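Local coordinates for protein HTH-type transcriptional regulator Rv1985c/MT2039 (Mycobacterium tuberculosis, PDB 3ISP) that is a LysR-family transcriptional regulator that binds DNA as a homodimer and probably activates expression of the exporter LysE while repressing its own gene, at residues 182-187 against 210-215. Sequence-based numbering, arbitrary orientation.
Sequences FTAAAA and FRRAIT
F182, A184 and A187 meet F210 and I214 in a small apolar contact between two loops of the LysR substrate-binding domain. It lies near the surface, and its centre is about 31 Å from the centre of the chain. The F210 ring is the main piece. It reaches across to 182-187 and packs edge-to-face with F182. The ring centroids are 5.5 Å apart and the planes stand at 66°. With chi1 at -160°, F182 swings its ring from a CB that does not point at 210-215, so that one face meets the edge of F210. F210 CE1 sits above that face near its rim, 4.1 Å from F182 CE2.

A184 CA lies over one face of the F210 ring, and A184 CB is 3.6 Å from F210 CD2. A187 CB meets the same ring obliquely, 4.3 Å from F210 CE1. I214 extends the patch more loosely: its CD1 is 4.4 Å from A184 CB, and its CG2 lies near A184 O and A187 C. The exposed R212 brings NH1 to 3.9 Å from A184 CB. Within 182-187, one backbone hydrogen bond, A187 N to T183 O (2.7 Å), closes a single turn, with the CB atoms of A184 and A187 both turned toward 210-215.

R211 follows helix 201-210 with a positive phi. The contact ties the loop before this helix to the loop after it. F182 also packs edge-to-face with W237 and touches L205 of the helix. It reaches V257 and C258 of strand 255-271 as well, while I214 rests on V206 of helix 201-210.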
loop_
_atom_site.group_PDB
_atom_site.type_symbol
_atom_site.label_atom_id
_atom_site.label_comp_id
_atom_site.label_asym_id
_atom_site.label_seq_id
_atom_site.Cartn_x
_atom_site.Cartn_y
_atom_site.Cartn_z
ATOM N N PHE A 182 28.678 -8.921 23.018
ATOM C CA PHE A 182 27.576 -8.252 22.337
ATOM C C PHE A 182 27.577 -6.735 22.559
ATOM O O PHE A 182 26.627 -6.160 23.103
ATOM C CB PHE A 182 26.242 -8.892 22.762
ATOM C CG PHE A 182 25.109 -8.635 21.808
ATOM C CD1 PHE A 182 25.330 -8.592 20.436
ATOM C CD2 PHE A 182 23.819 -8.450 22.280
ATOM C CE1 PHE A 182 24.286 -8.352 19.558
ATOM C CE2 PHE A 182 22.769 -8.210 21.408
ATOM C CZ PHE A 182 23.000 -8.160 20.049
ATOM N N THR A 183 28.652 -6.093 22.116
ATOM C CA THR A 183 28.791 -4.649 22.238
ATOM C C THR A 183 27.998 -3.919 21.161
ATOM O O THR A 183 27.637 -4.510 20.152
ATOM C CB THR A 183 30.255 -4.259 22.101
ATOM O OG1 THR A 183 31.043 -5.109 22.941
ATOM C CG2 THR A 183 30.465 -2.799 22.499
ATOM N N ALA A 184 27.735 -2.634 21.371
ATOM C CA ALA A 184 27.066 -1.821 20.357
ATOM C C ALA A 184 27.979 -1.501 19.160
ATOM O O ALA A 184 27.525 -1.001 18.128
ATOM C CB ALA A 184 26.504 -0.536 20.974
ATOM N N ALA A 185 29.269 -1.778 19.303
ATOM C CA ALA A 185 30.190 -1.619 18.186
ATOM C C ALA A 185 30.215 -2.918 17.405
ATOM O O ALA A 185 30.363 -2.921 16.181
ATOM C CB ALA A 185 31.594 -1.259 18.675
ATOM N N ALA A 186 30.075 -4.025 18.129
ATOM C CA ALA A 186 30.023 -5.345 17.514
ATOM C C ALA A 186 28.661 -5.579 16.871
ATOM O O ALA A 186 28.576 -6.145 15.783
ATOM C CB ALA A 186 30.326 -6.429 18.540
ATOM N N ALA A 187 27.605 -5.122 17.542
ATOM C CA ALA A 187 26.237 -5.321 17.065
ATOM C C ALA A 187 25.902 -4.464 15.848
ATOM O O ALA A 187 24.941 -4.742 15.129
ATOM C CB ALA A 187 25.237 -5.073 18.183
ATOM N N PHE A 210 20.748 -1.900 24.518
ATOM C CA PHE A 210 21.578 -0.710 24.391
ATOM C C PHE A 210 20.773 0.582 24.481
ATOM O O PHE A 210 21.240 1.641 24.067
ATOM C CB PHE A 210 22.358 -0.741 23.075
ATOM C CG PHE A 210 23.150 -2.003 22.860
ATOM C CD1 PHE A 210 22.626 -3.047 22.115
ATOM C CD2 PHE A 210 24.426 -2.138 23.385
ATOM C CE1 PHE A 210 23.357 -4.202 21.904
ATOM C CE2 PHE A 210 25.162 -3.291 23.177
ATOM C CZ PHE A 210 24.629 -4.323 22.439
ATOM N N ARG A 211 19.563 0.483 25.015
ATOM C CA ARG A 211 18.721 1.648 25.279
ATOM C C ARG A 211 18.676 2.584 24.074
ATOM O O ARG A 211 18.210 3.724 24.168
ATOM C CB ARG A 211 19.228 2.391 26.521
ATOM C CG ARG A 211 19.802 1.467 27.594
ATOM C CD ARG A 211 21.008 2.092 28.286
ATOM N NE ARG A 211 22.077 1.119 28.528
ATOM C CZ ARG A 211 22.420 0.650 29.727
ATOM N NH1 ARG A 211 21.782 1.061 30.820
ATOM N NH2 ARG A 211 23.409 -0.230 29.833
ATOM N N ARG A 212 19.147 2.076 22.940
ATOM C CA ARG A 212 19.301 2.860 21.724
ATOM C C ARG A 212 18.677 2.115 20.542
ATOM O O ARG A 212 17.587 1.555 20.654
ATOM C CB ARG A 212 20.790 3.109 21.461
ATOM C CG ARG A 212 21.109 4.267 20.523
ATOM C CD ARG A 212 22.548 4.160 20.035
ATOM N NE ARG A 212 23.454 3.766 21.113
ATOM C CZ ARG A 212 24.712 3.375 20.930
ATOM N NH1 ARG A 212 25.464 3.038 21.974
ATOM N NH2 ARG A 212 25.222 3.319 19.704
ATOM N N ALA A 213 19.383 2.112 19.414
ATOM C CA ALA A 213 18.931 1.441 18.199
ATOM C C ALA A 213 20.063 1.481 17.192
ATOM O O ALA A 213 20.551 2.558 16.835
ATOM C CB ALA A 213 17.684 2.108 17.628
ATOM N N ILE A 214 20.474 0.301 16.735
ATOM C CA ILE A 214 21.671 0.153 15.920
ATOM C C ILE A 214 21.339 -0.395 14.536
ATOM O O ILE A 214 20.815 -1.498 14.423
ATOM C CB ILE A 214 22.633 -0.850 16.585
ATOM C CG1 ILE A 214 22.603 -0.697 18.108
ATOM C CG2 ILE A 214 24.045 -0.730 15.998
ATOM C CD1 ILE A 214 23.045 0.655 18.592
ATOM N N THR A 215 21.644 0.346 13.479
ATOM C CA THR A 215 21.487 -0.234 12.148
ATOM C C THR A 215 22.671 -1.146 11.781
ATOM O O THR A 215 23.842 -0.813 12.012
ATOM C CB THR A 215 21.210 0.829 11.059
ATOM O OG1 THR A 215 22.327 1.720 10.945
ATOM C CG2 THR A 215 19.944 1.616 11.398
#